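Long-range contact in catechol 2,3-dioxygenase (PDB 3HPY), which probably catalyses the iron-dependent extradiol ring cleavage of catechol by dioxygen, giving 2-hydroxy-6-oxohexa-2,4-dienoate: residues C[246-258]-C[264-276]. Residues are numbered along the deposited sequence; the frame is centred on the assembly and turned at random.
Sequences TRHGVTRGCTIYA and NRFETFMGGYHPY. With FE (Fe (III) ion), chain I; MCT (4-methylcatechol), chain J.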
loop_
_atom_site.group_PDB
_atom_site.type_symbol
_atom_site.label_atom_id
_atom_site.label_comp_id
_atom_site.label_asym_id
_atom_site.label_seq_id
_atom_site.Cartn_x
_atom_site.Cartn_y
_atom_site.Cartn_z
ATOM N N THR C 246 1.274 9.138 10.559
ATOM C CA THR C 246 -0.041 8.919 11.149
ATOM C C THR C 246 -1.160 9.558 10.328
ATOM O O THR C 246 -0.932 10.040 9.222
ATOM C CB THR C 246 -0.070 9.456 12.608
ATOM O OG1 THR C 246 -1.349 9.191 13.197
ATOM C CG2 THR C 246 0.225 10.951 12.645
ATOM N N ARG C 247 -2.377 9.523 10.865
ATOM C CA ARG C 247 -3.545 10.119 10.211
ATOM C C ARG C 247 -4.145 11.262 11.046
ATOM O O ARG C 247 -4.213 11.149 12.267
ATOM C CB ARG C 247 -4.645 9.069 10.005
ATOM C CG ARG C 247 -6.026 9.689 9.819
ATOM C CD ARG C 247 -6.600 9.358 8.485
ATOM N NE ARG C 247 -6.897 7.934 8.370
ATOM C CZ ARG C 247 -7.373 7.378 7.263
ATOM N NH1 ARG C 247 -7.596 8.136 6.197
ATOM N NH2 ARG C 247 -7.624 6.077 7.217
ATOM N N HIS C 248 -4.570 12.335 10.350
ATOM C CA HIS C 248 -5.261 13.481 10.956
ATOM C C HIS C 248 -6.735 13.131 10.898
ATOM O O HIS C 248 -7.129 12.427 9.964
ATOM C CB HIS C 248 -5.154 14.757 10.105
ATOM C CG HIS C 248 -3.861 15.590 10.073
ATOM N ND1 HIS C 248 -3.216 15.845 8.867
ATOM C CD2 HIS C 248 -3.159 16.190 11.050
ATOM C CE1 HIS C 248 -2.167 16.597 9.133
ATOM N NE2 HIS C 248 -2.116 16.829 10.419
ATOM N N GLY C 249 -7.600 13.582 11.809
ATOM C CA GLY C 249 -9.026 13.285 11.653
ATOM C C GLY C 249 -9.481 14.291 10.607
ATOM O O GLY C 249 -10.138 13.998 9.596
ATOM N N VAL C 250 -9.085 15.517 10.910
ATOM C CA VAL C 250 -9.286 16.674 10.077
ATOM C C VAL C 250 -8.748 16.187 8.754
ATOM O O VAL C 250 -7.613 15.717 8.692
ATOM C CB VAL C 250 -8.388 17.793 10.594
ATOM C CG1 VAL C 250 -8.379 18.973 9.652
ATOM C CG2 VAL C 250 -8.830 18.170 11.980
ATOM N N THR C 251 -9.582 16.246 7.721
ATOM C CA THR C 251 -9.198 15.840 6.378
ATOM C C THR C 251 -8.885 14.360 6.153
ATOM O O THR C 251 -8.782 13.933 5.006
ATOM C CB THR C 251 -8.009 16.703 5.877
ATOM O OG1 THR C 251 -6.777 16.235 6.442
ATOM C CG2 THR C 251 -8.221 18.158 6.304
ATOM N N ARG C 252 -8.745 13.573 7.216
ATOM C CA ARG C 252 -8.448 12.147 7.043
ATOM C C ARG C 252 -7.093 11.974 6.324
ATOM O O ARG C 252 -6.730 10.870 5.927
ATOM C CB ARG C 252 -9.533 11.459 6.185
ATOM C CG ARG C 252 -11.035 11.681 6.534
ATOM C CD ARG C 252 -11.898 10.987 5.441
ATOM N NE ARG C 252 -13.354 10.942 5.639
ATOM C CZ ARG C 252 -14.199 10.372 4.774
ATOM N NH1 ARG C 252 -13.728 9.807 3.663
ATOM N NH2 ARG C 252 -15.508 10.355 5.017
ATOM N N GLY C 253 -6.358 13.068 6.149
ATOM C CA GLY C 253 -5.077 12.999 5.456
ATOM C C GLY C 253 -3.906 12.443 6.250
ATOM O O GLY C 253 -3.548 12.971 7.304
ATOM N N CYS C 254 -3.299 11.374 5.740
ATOM C CA CYS C 254 -2.158 10.757 6.407
ATOM C C CYS C 254 -0.981 11.689 6.255
ATOM O O CYS C 254 -0.832 12.336 5.212
ATOM C CB CYS C 254 -1.847 9.415 5.774
ATOM S SG CYS C 254 -3.246 8.335 5.851
ATOM N N THR C 255 -0.123 11.751 7.267
ATOM C CA THR C 255 0.977 12.691 7.177
ATOM C C THR C 255 2.125 12.464 8.140
ATOM O O THR C 255 2.093 11.583 8.996
ATOM C CB THR C 255 0.448 14.101 7.453
ATOM O OG1 THR C 255 1.490 15.067 7.276
ATOM C CG2 THR C 255 -0.040 14.178 8.893
ATOM N N ILE C 256 3.133 13.311 7.985
ATOM C CA ILE C 256 4.313 13.320 8.833
ATOM C C ILE C 256 4.809 14.757 8.903
ATOM O O ILE C 256 4.896 15.436 7.873
ATOM C CB ILE C 256 5.463 12.476 8.258
ATOM C CG1 ILE C 256 5.086 11.000 8.267
ATOM C CG2 ILE C 256 6.732 12.724 9.082
ATOM C CD1 ILE C 256 6.212 10.070 7.842
ATOM N N TYR C 257 5.125 15.223 10.107
ATOM C CA TYR C 257 5.655 16.570 10.276
ATOM C C TYR C 257 7.140 16.470 10.600
ATOM O O TYR C 257 7.540 15.741 11.512
ATOM C CB TYR C 257 4.960 17.318 11.415
ATOM C CG TYR C 257 3.590 17.886 11.105
ATOM C CD1 TYR C 257 3.156 18.066 9.792
ATOM C CD2 TYR C 257 2.732 18.258 12.139
ATOM C CE1 TYR C 257 1.897 18.600 9.516
ATOM C CE2 TYR C 257 1.477 18.793 11.884
ATOM C CZ TYR C 257 1.063 18.960 10.572
ATOM O OH TYR C 257 -0.193 19.466 10.333
ATOM N N ALA C 258 7.951 17.214 9.853
ATOM C CA ALA C 258 9.386 17.222 10.060
ATOM C C ALA C 258 9.880 18.650 10.003
ATOM O O ALA C 258 9.123 19.561 9.663
ATOM C CB ALA C 258 10.074 16.389 8.993
ATOM N N ASN C 264 12.240 25.296 9.702
ATOM C CA ASN C 264 10.981 25.487 9.000
ATOM C C ASN C 264 10.297 24.123 8.919
ATOM O O ASN C 264 10.823 23.194 8.298
ATOM C CB ASN C 264 11.227 25.999 7.584
ATOM C CG ASN C 264 11.854 27.375 7.557
ATOM O OD1 ASN C 264 12.834 27.607 6.843
ATOM N ND2 ASN C 264 11.286 28.301 8.322
ATOM N N ARG C 265 9.131 24.000 9.542
ATOM C CA ARG C 265 8.386 22.751 9.509
ATOM C C ARG C 265 7.739 22.563 8.136
ATOM O O ARG C 265 7.212 23.512 7.544
ATOM C CB ARG C 265 7.283 22.752 10.570
ATOM C CG ARG C 265 6.447 21.475 10.576
ATOM C CD ARG C 265 5.203 21.567 11.461
ATOM N NE ARG C 265 5.493 21.588 12.894
ATOM C CZ ARG C 265 5.290 22.642 13.677
ATOM N NH1 ARG C 265 4.799 23.761 13.164
ATOM N NH2 ARG C 265 5.557 22.575 14.975
ATOM N N PHE C 266 7.791 21.340 7.624
ATOM C CA PHE C 266 7.152 21.035 6.356
ATOM C C PHE C 266 6.340 19.763 6.582
ATOM O O PHE C 266 6.459 19.117 7.632
ATOM C CB PHE C 266 8.190 20.837 5.245
ATOM C CG PHE C 266 9.041 19.610 5.405
ATOM C CD1 PHE C 266 8.675 18.408 4.801
ATOM C CD2 PHE C 266 10.215 19.653 6.145
ATOM C CE1 PHE C 266 9.466 17.276 4.930
ATOM C CE2 PHE C 266 11.009 18.523 6.277
ATOM C CZ PHE C 266 10.635 17.333 5.669
ATOM N N GLU C 267 5.501 19.415 5.615
ATOM C CA GLU C 267 4.682 18.214 5.733
ATOM C C GLU C 267 4.633 17.442 4.420
ATOM O O GLU C 267 4.662 18.041 3.332
ATOM C CB GLU C 267 3.261 18.602 6.152
ATOM C CG GLU C 267 2.228 17.488 6.100
ATOM C CD GLU C 267 0.806 18.023 6.232
ATOM O OE1 GLU C 267 0.474 18.984 5.512
ATOM O OE2 GLU C 267 0.020 17.487 7.039
ATOM N N THR C 268 4.595 16.115 4.533
ATOM C CA THR C 268 4.466 15.229 3.377
ATOM C C THR C 268 3.213 14.424 3.689
ATOM O O THR C 268 3.207 13.628 4.633
ATOM C CB THR C 268 5.622 14.206 3.241
ATOM O OG1 THR C 268 5.779 13.500 4.477
ATOM C CG2 THR C 268 6.912 14.883 2.859
ATOM N N PHE C 269 2.142 14.637 2.937
ATOM C CA PHE C 269 0.931 13.867 3.201
ATOM C C PHE C 269 0.231 13.421 1.923
ATOM O O PHE C 269 0.646 13.775 0.817
ATOM C CB PHE C 269 -0.048 14.675 4.059
ATOM C CG PHE C 269 -1.037 15.470 3.266
ATOM C CD1 PHE C 269 -0.621 16.543 2.497
ATOM C CD2 PHE C 269 -2.384 15.111 3.251
ATOM C CE1 PHE C 269 -1.532 17.251 1.717
ATOM C CE2 PHE C 269 -3.302 15.813 2.473
ATOM C CZ PHE C 269 -2.873 16.884 1.705
ATOM N N MET C 270 -0.819 12.620 2.096
ATOM C CA MET C 270 -1.633 12.136 0.990
ATOM C C MET C 270 -3.006 11.688 1.511
ATOM O O MET C 270 -3.182 11.442 2.709
ATOM C CB MET C 270 -0.910 11.006 0.224
ATOM C CG MET C 270 -0.770 9.674 0.924
ATOM S SD MET C 270 -2.323 8.758 0.958
ATOM C CE MET C 270 -2.662 8.588 -0.792
ATOM N N GLY C 271 -3.988 11.624 0.617
ATOM C CA GLY C 271 -5.323 11.214 1.023
ATOM C C GLY C 271 -6.297 12.345 1.315
ATOM O O GLY C 271 -6.020 13.515 1.052
ATOM N N GLY C 272 -7.446 11.982 1.870
ATOM C CA GLY C 272 -8.460 12.966 2.183
ATOM C C GLY C 272 -9.627 12.727 1.261
ATOM O O GLY C 272 -9.493 12.009 0.272
ATOM N N TYR C 273 -10.775 13.314 1.580
ATOM C CA TYR C 273 -11.951 13.131 0.749
ATOM C C TYR C 273 -12.000 14.144 -0.378
ATOM O O TYR C 273 -11.013 14.825 -0.648
ATOM C CB TYR C 273 -13.221 13.180 1.603
ATOM C CG TYR C 273 -13.299 14.328 2.577
ATOM C CD1 TYR C 273 -13.922 15.530 2.225
ATOM C CD2 TYR C 273 -12.741 14.221 3.853
ATOM C CE1 TYR C 273 -13.985 16.597 3.118
ATOM C CE2 TYR C 273 -12.799 15.281 4.755
ATOM C CZ TYR C 273 -13.423 16.466 4.379
ATOM O OH TYR C 273 -13.478 17.529 5.256
ATOM N N HIS C 274 -13.157 14.259 -1.021
ATOM C CA HIS C 274 -13.279 15.145 -2.164
ATOM C C HIS C 274 -14.432 16.112 -2.060
ATOM O O HIS C 274 -15.486 15.902 -2.652
ATOM C CB HIS C 274 -13.416 14.289 -3.420
ATOM C CG HIS C 274 -12.320 13.285 -3.569
ATOM N ND1 HIS C 274 -11.030 13.640 -3.897
ATOM C CD2 HIS C 274 -12.300 11.947 -3.357
ATOM C CE1 HIS C 274 -10.263 12.564 -3.882
ATOM N NE2 HIS C 274 -11.008 11.525 -3.555
ATOM N N PRO C 275 -14.243 17.199 -1.308
ATOM C CA PRO C 275 -15.326 18.169 -1.170
ATOM C C PRO C 275 -15.531 19.052 -2.390
ATOM O O PRO C 275 -14.611 19.294 -3.171
ATOM C CB PRO C 275 -14.917 18.962 0.064
ATOM C CG PRO C 275 -13.425 18.967 -0.028
ATOM C CD PRO C 275 -13.102 17.544 -0.437
ATOM N N TYR C 276 -16.762 19.518 -2.548
ATOM C CA TYR C 276 -17.122 20.404 -3.641
ATOM C C TYR C 276 -17.748 21.645 -2.983
ATOM O O TYR C 276 -18.153 21.600 -1.821
ATOM C CB TYR C 276 -18.094 19.687 -4.594
ATOM C CG TYR C 276 -17.410 18.703 -5.548
ATOM C CD1 TYR C 276 -16.952 19.125 -6.798
ATOM C CD2 TYR C 276 -17.140 17.373 -5.163
ATOM C CE1 TYR C 276 -16.231 18.265 -7.645
ATOM C CE2 TYR C 276 -16.419 16.494 -6.011
ATOM C CZ TYR C 276 -15.963 16.959 -7.249
ATOM O OH TYR C 276 -15.200 16.167 -8.089
HETATM FE FE FE I . -0.929 20.367 6.378
HETATM C C1 MCT J . -4.295 19.360 9.997
HETATM C C2 MCT J . -3.082 20.015 9.728
HETATM C C3 MCT J . -2.536 19.945 8.426
HETATM O O3 MCT J . -1.379 20.563 8.168
HETATM C C4 MCT J . -3.200 19.231 7.392
HETATM O O4 MCT J . -2.654 19.178 6.145
HETATM C C5 MCT J . -4.429 18.571 7.666
HETATM C C6 MCT J . -4.969 18.644 8.975
HETATM C C MCT J . -4.880 19.421 11.373
#
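Tyr-257 and Glu-267 face each other as a non-hydrogen-bonded pair of an antiparallel beta hairpin, strands 254-258 and 265-270 running at 172°, with Ala-258 and Phe-266 exchanging backbone hydrogen bonds alongside. On the face carrying Thr-255, Tyr-257 and Glu-267, the hairpin builds much of an extradiol dioxygenase active site. Glu-267 holds CG anti to its backbone N (chi1 170°) and stays extended, which carries OE1 to the iron at 2.2 Å; Ser-218 OG bonds to the same oxygen, and His-154 and His-216 complete the protein ligands. The other oxygen, OE2, lies 3.2 Å from CE1 of His-248, at the ring edge, the carboxylate turned 74° to it. The imidazole lays one face over 4-methylcatechol: MCT C6 lies over the ring centre, 3.3 Å above its plane. Tyr-257 OH donates to MCT O3 (2.7 Å) and accepts from His-248 NE2 (3.3 Å), while CD of Arg-265 lies over one face of the phenol ring, toward the rim. On the opposite face, Ala-258 CB meets Phe-266 CZ (3.5 Å). The hairpin thus supplies Glu-267 and Tyr-257, the preceding loop His-248; metal binding probably lowers the catechol pKa, and the tyrosine bond is consistent with an anionic O3.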